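Side-chain contacts in putative isohexenylglutaconyl-CoA hydratase (Pseudomonas aeruginosa, PDB 4ZU2), which probably hydrates isohexenylglutaconyl-CoA, an intermediate of bacterial citronellate breakdown, as a member of the crotonase (enoyl-CoA hydratase/isomerase) family: residues I20-P25 against G37-V42; G62-G67 against F118-V123. All blocks are in the same frame, centred on the assembly; numbering follows the deposited sequence.

Interaction 1: I20-P25 against G37-V42; sequences ITLNRP and GELRAV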
ATOM      1  N   ILE A  20       3.139  28.966  -0.839  1.00 20.44           N
ATOM      2  CA  ILE A  20       4.535  29.010  -1.293  1.00 26.43           C
ATOM      3  C   ILE A  20       4.551  28.683  -2.767  1.00 27.39           C
ATOM      4  O   ILE A  20       4.119  27.603  -3.165  1.00 24.02           O
ATOM      5  CB  ILE A  20       5.419  27.962  -0.569  1.00 28.87           C
ATOM      6  CG1 ILE A  20       5.281  28.071   0.965  1.00 22.33           C
ATOM      7  CG2 ILE A  20       6.900  28.091  -1.024  1.00 23.17           C
ATOM      8  CD1 ILE A  20       5.836  26.908   1.697  1.00 22.58           C
ATOM      9  N   THR A  21       5.040  29.606  -3.590  1.00 33.11           N
ATOM     10  CA  THR A  21       4.974  29.398  -5.035  1.00 29.86           C
ATOM     11  C   THR A  21       6.372  29.259  -5.606  1.00 23.78           C
ATOM     12  O   THR A  21       7.255  30.069  -5.365  1.00 27.33           O
ATOM     13  CB  THR A  21       4.130  30.481  -5.761  1.00 30.74           C
ATOM     14  OG1 THR A  21       2.799  30.447  -5.248  1.00 28.92           O
ATOM     15  CG2 THR A  21       4.057  30.226  -7.258  1.00 30.08           C
ATOM     16  N   LEU A  22       6.574  28.170  -6.316  1.00 17.36           N
ATOM     17  CA  LEU A  22       7.846  27.941  -6.954  1.00 20.58           C
ATOM     18  C   LEU A  22       7.811  28.851  -8.170  1.00 25.05           C
ATOM     19  O   LEU A  22       6.862  28.815  -8.980  1.00 27.36           O
ATOM     20  CB  LEU A  22       8.007  26.472  -7.375  1.00 16.20           C
ATOM     21  CG  LEU A  22       7.617  25.398  -6.337  1.00 24.70           C
ATOM     22  CD1 LEU A  22       7.793  23.998  -6.899  1.00 26.09           C
ATOM     23  CD2 LEU A  22       8.370  25.573  -5.081  1.00 24.94           C
ATOM     24  N   ASN A  23       8.836  29.669  -8.272  1.00 19.86           N
ATOM     25  CA  ASN A  23       8.789  30.835  -9.114  1.00 26.67           C
ATOM     26  C   ASN A  23      10.041  30.999  -9.974  1.00 32.42           C
ATOM     27  O   ASN A  23      10.820  31.920  -9.792  1.00 36.36           O
ATOM     28  CB  ASN A  23       8.577  32.049  -8.186  1.00 26.76           C
ATOM     29  CG  ASN A  23       8.167  33.304  -8.933  1.00 27.13           C
ATOM     30  OD1 ASN A  23       8.467  34.398  -8.493  1.00 36.61           O
ATOM     31  ND2 ASN A  23       7.482  33.153 -10.051  1.00 21.85           N
ATOM     32  N   ARG A  24      10.242  30.063 -10.886  1.00 32.22           N
ATOM     33  CA  ARG A  24      11.217  30.214 -11.960  1.00 33.51           C
ATOM     34  C   ARG A  24      10.537  29.715 -13.227  1.00 24.36           C
ATOM     35  O   ARG A  24      10.923  28.668 -13.735  1.00 17.39           O
ATOM     36  CB  ARG A  24      12.482  29.378 -11.677  1.00 37.84           C
ATOM     37  CG  ARG A  24      13.381  29.933 -10.577  1.00 39.80           C
ATOM     38  CD  ARG A  24      14.451  28.935 -10.075  1.00 40.01           C
ATOM     39  NE  ARG A  24      15.721  29.072 -10.796  1.00 43.92           N
ATOM     40  CZ  ARG A  24      16.184  28.216 -11.707  1.00 43.87           C
ATOM     41  NH1 ARG A  24      15.491  27.126 -12.037  1.00 37.26           N
ATOM     42  NH2 ARG A  24      17.359  28.458 -12.298  1.00 46.27           N
ATOM     43  N   PRO A  25       9.495  30.437 -13.701  1.00 25.75           N
ATOM     44  CA  PRO A  25       8.590  29.982 -14.763  1.00 28.80           C
ATOM     45  C   PRO A  25       9.297  29.733 -16.077  1.00 30.85           C
ATOM     46  O   PRO A  25       8.862  28.932 -16.906  1.00 31.24           O
ATOM     47  CB  PRO A  25       7.602  31.144 -14.910  1.00 32.61           C
ATOM     48  CG  PRO A  25       8.298  32.336 -14.278  1.00 33.88           C
ATOM     49  CD  PRO A  25       9.068  31.735 -13.145  1.00 27.75           C
ATOM     50  N   GLY A  37      17.481  25.207  -1.122  1.00 29.70           N
ATOM     51  CA  GLY A  37      17.917  25.916   0.068  1.00 27.53           C
ATOM     52  C   GLY A  37      16.790  26.767   0.646  1.00 26.49           C
ATOM     53  O   GLY A  37      16.543  26.755   1.833  1.00 26.44           O
ATOM     54  N   GLU A  38      16.088  27.499  -0.211  1.00 20.33           N
ATOM     55  CA  GLU A  38      15.087  28.415   0.281  1.00 23.15           C
ATOM     56  C   GLU A  38      13.894  27.652   0.848  1.00 20.78           C
ATOM     57  O   GLU A  38      13.284  28.100   1.809  1.00 24.41           O
ATOM     58  CB  GLU A  38      14.669  29.454  -0.798  1.00 11.57           C
ATOM     59  CG  GLU A  38      15.831  30.433  -1.134  1.00 33.31           C
ATOM     60  CD  GLU A  38      15.494  31.458  -2.231  1.00 30.32           C
ATOM     61  OE1 GLU A  38      14.521  31.230  -2.979  1.00 31.49           O
ATOM     62  OE2 GLU A  38      16.220  32.477  -2.355  1.00 28.26           O
ATOM     63  N   LEU A  39      13.558  26.520   0.242  1.00 15.70           N
ATOM     64  CA  LEU A  39      12.385  25.780   0.665  1.00 20.96           C
ATOM     65  C   LEU A  39      12.635  25.203   2.036  1.00 22.01           C
ATOM     66  O   LEU A  39      11.728  25.135   2.863  1.00 17.15           O
ATOM     67  CB  LEU A  39      12.099  24.645  -0.272  1.00 18.88           C
ATOM     68  CG  LEU A  39      11.430  25.040  -1.560  1.00 24.22           C
ATOM     69  CD1 LEU A  39      11.641  23.907  -2.590  1.00 30.58           C
ATOM     70  CD2 LEU A  39       9.974  25.338  -1.391  1.00 20.55           C
ATOM     71  N   ARG A  40      13.891  24.814   2.251  1.00 23.38           N
ATOM     72  CA  ARG A  40      14.306  24.189   3.488  1.00 25.61           C
ATOM     73  C   ARG A  40      14.304  25.218   4.584  1.00 26.71           C
ATOM     74  O   ARG A  40      13.952  24.918   5.738  1.00 28.46           O
ATOM     75  CB  ARG A  40      15.703  23.554   3.343  1.00 24.10           C
ATOM     76  CG  ARG A  40      15.690  22.315   2.494  1.00 20.10           C
ATOM     77  CD  ARG A  40      17.041  21.646   2.442  1.00 15.25           C
ATOM     78  NE  ARG A  40      17.353  21.002   3.713  1.00 16.14           N
ATOM     79  CZ  ARG A  40      18.577  20.640   4.078  1.00 12.97           C
ATOM     80  NH1 ARG A  40      19.571  20.874   3.281  1.00  9.31           N
ATOM     81  NH2 ARG A  40      18.816  20.077   5.250  1.00 17.20           N
ATOM     82  N   ALA A  41      14.704  26.432   4.219  1.00 23.89           N
ATOM     83  CA  ALA A  41      14.768  27.542   5.176  1.00 18.20           C
ATOM     84  C   ALA A  41      13.395  27.954   5.631  1.00 17.92           C
ATOM     85  O   ALA A  41      13.196  28.243   6.804  1.00 26.86           O
ATOM     86  CB  ALA A  41      15.496  28.761   4.557  1.00 20.59           C
ATOM     87  N   VAL A  42      12.457  28.026   4.689  1.00 21.30           N
ATOM     88  CA  VAL A  42      11.069  28.332   4.983  1.00 24.08           C
ATOM     89  C   VAL A  42      10.421  27.244   5.858  1.00 25.59           C
ATOM     90  O   VAL A  42       9.710  27.552   6.806  1.00 23.46           O
ATOM     91  CB  VAL A  42      10.243  28.527   3.679  1.00 29.01           C
ATOM     92  CG1 VAL A  42       8.755  28.536   3.973  1.00 25.79           C
ATOM     93  CG2 VAL A  42      10.626  29.821   2.973  1.00 26.30           C
TER
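Ile20 meets Leu39 and Val42 with two different branches, and its torsions divide them. With chi1 at -52°, CG2 lies anti to the backbone N, while CG1 lies beside that N and carries CD1 outward on an extended chain. Val42 answers with CG1, which is anti to its own backbone N (chi1 167°). Ile20 CD1 and Val42 CG1 are 4.0 Å apart, and the two side chains run alongside each other with opposite headings. The shorter branch, Ile20 CG2, rests 4.1 Å from Leu39 CD2, where the side chains meet at a slant.

Leu39 CD2 has a second neighbour. Leu22 CD2 is 4.0 Å from it, with the two leucines at about a right angle. One methyl of the helix therefore touches methyls from two residues of the same strand, Ile20 and Leu22, two positions apart.

The strand 20-22 and the helix 37-42 run almost antiparallel, at 173°, with axes 11.1 Å apart at closest approach. They belong to the beta-alpha-beta unit formed by strand 17-22, helix 33-47 and strand 54-59. Ile20 and Leu22 make backbone hydrogen bonds to strand 54-59, which hold the strand within the main sheet. Leu39 also packs on Leu9 of the neighbouring strand 9-14 and on Leu94 of helix 81-99.

All four touching residues are buried, and each contact joins methyl groups. Cohesion here should come from dispersion and from keeping these groups away from water. Such contacts impose no strict direction, so the shape and torsions of the branched side chains set how helix and sheet fit together.

Interaction 2: G62-G67 against F118-V123; sequences GHFCAG and FGLACV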
ATOM      1  N   GLY A  62       1.438  27.868 -14.442  1.00 35.34           N
ATOM      2  CA  GLY A  62       0.844  26.654 -14.968  1.00 35.88           C
ATOM      3  C   GLY A  62       1.775  25.450 -15.064  1.00 34.45           C
ATOM      4  O   GLY A  62       1.526  24.493 -15.804  1.00 34.31           O
ATOM      5  N   HIS A  63       2.868  25.483 -14.323  1.00 35.57           N
ATOM      6  CA  HIS A  63       3.668  24.279 -14.158  1.00 33.80           C
ATOM      7  C   HIS A  63       4.048  24.186 -12.680  1.00 31.59           C
ATOM      8  O   HIS A  63       4.305  25.206 -12.040  1.00 29.25           O
ATOM      9  CB  HIS A  63       4.917  24.297 -15.055  1.00 33.17           C
ATOM     10  CG  HIS A  63       4.631  24.417 -16.520  1.00 35.68           C
ATOM     11  ND1 HIS A  63       4.168  23.364 -17.288  1.00 37.98           N
ATOM     12  CD2 HIS A  63       4.761  25.464 -17.374  1.00 35.87           C
ATOM     13  CE1 HIS A  63       4.011  23.761 -18.534  1.00 35.55           C
ATOM     14  NE2 HIS A  63       4.369  25.032 -18.618  1.00 33.79           N
ATOM     15  N   PHE A  64       4.111  22.973 -12.146  1.00 32.23           N
ATOM     16  CA  PHE A  64       4.468  22.791 -10.748  1.00 25.93           C
ATOM     17  C   PHE A  64       5.982  22.796 -10.571  1.00 17.04           C
ATOM     18  O   PHE A  64       6.548  23.667  -9.927  1.00 20.80           O
ATOM     19  CB  PHE A  64       3.861  21.472 -10.238  1.00 25.84           C
ATOM     20  CG  PHE A  64       4.153  21.184  -8.808  1.00 24.25           C
ATOM     21  CD1 PHE A  64       3.654  22.004  -7.815  1.00 25.25           C
ATOM     22  CD2 PHE A  64       4.912  20.065  -8.452  1.00 26.67           C
ATOM     23  CE1 PHE A  64       3.917  21.728  -6.473  1.00 31.13           C
ATOM     24  CE2 PHE A  64       5.172  19.766  -7.118  1.00 19.58           C
ATOM     25  CZ  PHE A  64       4.689  20.587  -6.129  1.00 26.57           C
ATOM     26  N   CYS A  65       6.635  21.804 -11.136  1.00 18.90           N
ATOM     27  CA  CYS A  65       8.091  21.756 -11.112  1.00 21.64           C
ATOM     28  C   CYS A  65       8.562  20.679 -12.073  1.00 24.03           C
ATOM     29  O   CYS A  65       8.174  19.533 -11.994  1.00 32.07           O
ATOM     30  CB  CYS A  65       8.665  21.552  -9.702  1.00 15.40           C
ATOM     31  SG  CYS A  65      10.432  20.991  -9.723  1.00 20.77           S
ATOM     32  N   ALA A  66       9.418  21.088 -12.987  1.00 25.99           N
ATOM     33  CA  ALA A  66       9.867  20.237 -14.070  1.00 26.72           C
ATOM     34  C   ALA A  66      11.074  19.355 -13.800  1.00 22.42           C
ATOM     35  O   ALA A  66      11.476  18.631 -14.678  1.00 27.33           O
ATOM     36  CB  ALA A  66      10.142  21.114 -15.296  1.00 33.10           C
ATOM     37  N   GLY A  67      11.681  19.425 -12.622  1.00 22.00           N
ATOM     38  CA  GLY A  67      12.821  18.570 -12.306  1.00 24.43           C
ATOM     39  C   GLY A  67      13.982  19.347 -11.702  1.00 21.84           C
ATOM     40  O   GLY A  67      13.818  20.456 -11.260  1.00 22.47           O
ATOM     41  N   PHE A 118       7.912  15.546  -9.213  1.00 16.36           N
ATOM     42  CA  PHE A 118       7.082  14.366  -8.875  1.00 18.46           C
ATOM     43  C   PHE A 118       7.458  13.955  -7.437  1.00 24.59           C
ATOM     44  O   PHE A 118       6.601  13.616  -6.632  1.00 19.69           O
ATOM     45  CB  PHE A 118       7.372  13.305  -9.951  1.00 10.09           C
ATOM     46  CG  PHE A 118       6.808  11.948  -9.722  1.00 18.00           C
ATOM     47  CD1 PHE A 118       7.091  11.202  -8.582  1.00 22.21           C
ATOM     48  CD2 PHE A 118       6.084  11.351 -10.716  1.00 17.13           C
ATOM     49  CE1 PHE A 118       6.573   9.925  -8.417  1.00 15.88           C
ATOM     50  CE2 PHE A 118       5.557  10.065 -10.541  1.00 24.45           C
ATOM     51  CZ  PHE A 118       5.817   9.354  -9.401  1.00 14.56           C
ATOM     52  N   GLY A 119       8.732  14.100  -7.080  1.00 25.74           N
ATOM     53  CA  GLY A 119       9.156  13.955  -5.691  1.00 20.60           C
ATOM     54  C   GLY A 119       8.427  14.761  -4.627  1.00 17.64           C
ATOM     55  O   GLY A 119       7.983  14.222  -3.607  1.00 15.06           O
ATOM     56  N   LEU A 120       8.320  16.060  -4.820  1.00 11.75           N
ATOM     57  CA  LEU A 120       7.594  16.902  -3.860  1.00 20.73           C
ATOM     58  C   LEU A 120       6.116  16.560  -3.731  1.00 16.23           C
ATOM     59  O   LEU A 120       5.548  16.721  -2.681  1.00 13.86           O
ATOM     60  CB  LEU A 120       7.628  18.358  -4.288  1.00 25.92           C
ATOM     61  CG  LEU A 120       8.941  19.107  -4.325  1.00 34.01           C
ATOM     62  CD1 LEU A 120       8.674  20.497  -4.890  1.00 27.85           C
ATOM     63  CD2 LEU A 120       9.523  19.201  -2.920  1.00 37.80           C
ATOM     64  N   ALA A 121       5.488  16.201  -4.836  1.00 14.67           N
ATOM     65  CA  ALA A 121       4.064  15.830  -4.829  1.00 14.66           C
ATOM     66  C   ALA A 121       3.847  14.629  -3.872  1.00 18.87           C
ATOM     67  O   ALA A 121       2.843  14.522  -3.178  1.00 19.74           O
ATOM     68  CB  ALA A 121       3.614  15.492  -6.245  1.00 11.38           C
ATOM     69  N   CYS A 122       4.836  13.754  -3.841  1.00 15.80           N
ATOM     70  CA  CYS A 122       4.749  12.487  -3.145  1.00 21.22           C
ATOM     71  C   CYS A 122       4.802  12.649  -1.649  1.00 21.53           C
ATOM     72  O   CYS A 122       4.555  11.696  -0.938  1.00 26.69           O
ATOM     73  CB  CYS A 122       5.896  11.575  -3.577  1.00 19.16           C
ATOM     74  SG  CYS A 122       5.739  10.756  -5.147  1.00 18.57           S
ATOM     75  N   VAL A 123       5.151  13.840  -1.169  1.00 23.10           N
ATOM     76  CA  VAL A 123       5.254  14.069   0.272  1.00 25.06           C
ATOM     77  C   VAL A 123       4.223  15.067   0.810  1.00 17.68           C
ATOM     78  O   VAL A 123       4.333  15.557   1.946  1.00 15.93           O
ATOM     79  CB  VAL A 123       6.688  14.480   0.699  1.00 21.50           C
ATOM     80  CG1 VAL A 123       7.697  13.472   0.153  1.00 16.55           C
ATOM     81  CG2 VAL A 123       7.023  15.868   0.255  1.00 20.47           C
TER
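Phe64 and Leu120 bring together an irregular loop and a short helix. The loop 62-67 follows strand 54-59 and has no regular helix or strand. Gly62 and Gly67 have positive phi angles, which glycine adopts without strain. Cys65 between them is nearly extended and makes backbone hydrogen bonds with Ala112 and Leu114, so the loop is tied to strand 112-114. Residues 118-121 are helical. The CA atoms of Phe64 and Leu120 are 9.6 Å apart, so the side chains make the contact.

Phe64 holds its ring anti to the backbone N (chi1 -180°), which extends it from the loop toward the helix. The far rim of the ring does the touching. Phe64 CE2 is 4.0 Å from Leu120 CB, and Phe64 CZ is 4.1 Å from the same carbon. Leu120 CB lies at the ring edge, near the ring plane, so this is not stacking over a face. Further along the leucine, Leu120 CD1 is 4.2 Å from Phe64 CZ. The two side chains cross at a slant. Leu120 also packs on Leu94 and Leu95 of helix 81-99, which adds a third element to the same buried core.

Cys65 points its CB toward the helix as well. Its SG lies on the carbonyl side and accepts a hydrogen bond from Gly67 N, at 3.5 Å with an N-H...S angle of 160°. This links the two ends of the Cys65-Gly67 turn.

Helix 116-121 and the loop after strand 54-59 are elements of the crotonase fold. In crotonase relatives, this loop and the start of the corresponding helix each supply a backbone N-H to the oxyanion hole that holds the thioester carbonyl. The Phe64-Leu120 packing thus joins two elements that probably line the thioester site here.

Leu22 joins the two contacts, whose centres lie 12 Å apart. One of its methyls, CD2, serves interaction 1. The other, CD1, reaches interaction 2, where it packs 3.3 Å from Phe64 O, 3.8 Å from Cys65 CB and 4.1 Å from Leu120 CD1. The two branches of one leucine thus connect helix 33-47 with the loop 62-67 and helix 116-121. Leu94 of helix 81-99 gives a second connection, since it packs on both Leu39 and Leu120. Both contacts belong to one buried apolar core. Interaction 2 lies next to the backbone that probably supplies the oxyanion-hole N-H groups, as in crotonase relatives; interaction 1 lies within the beta-alpha-beta unit of helix 33-47.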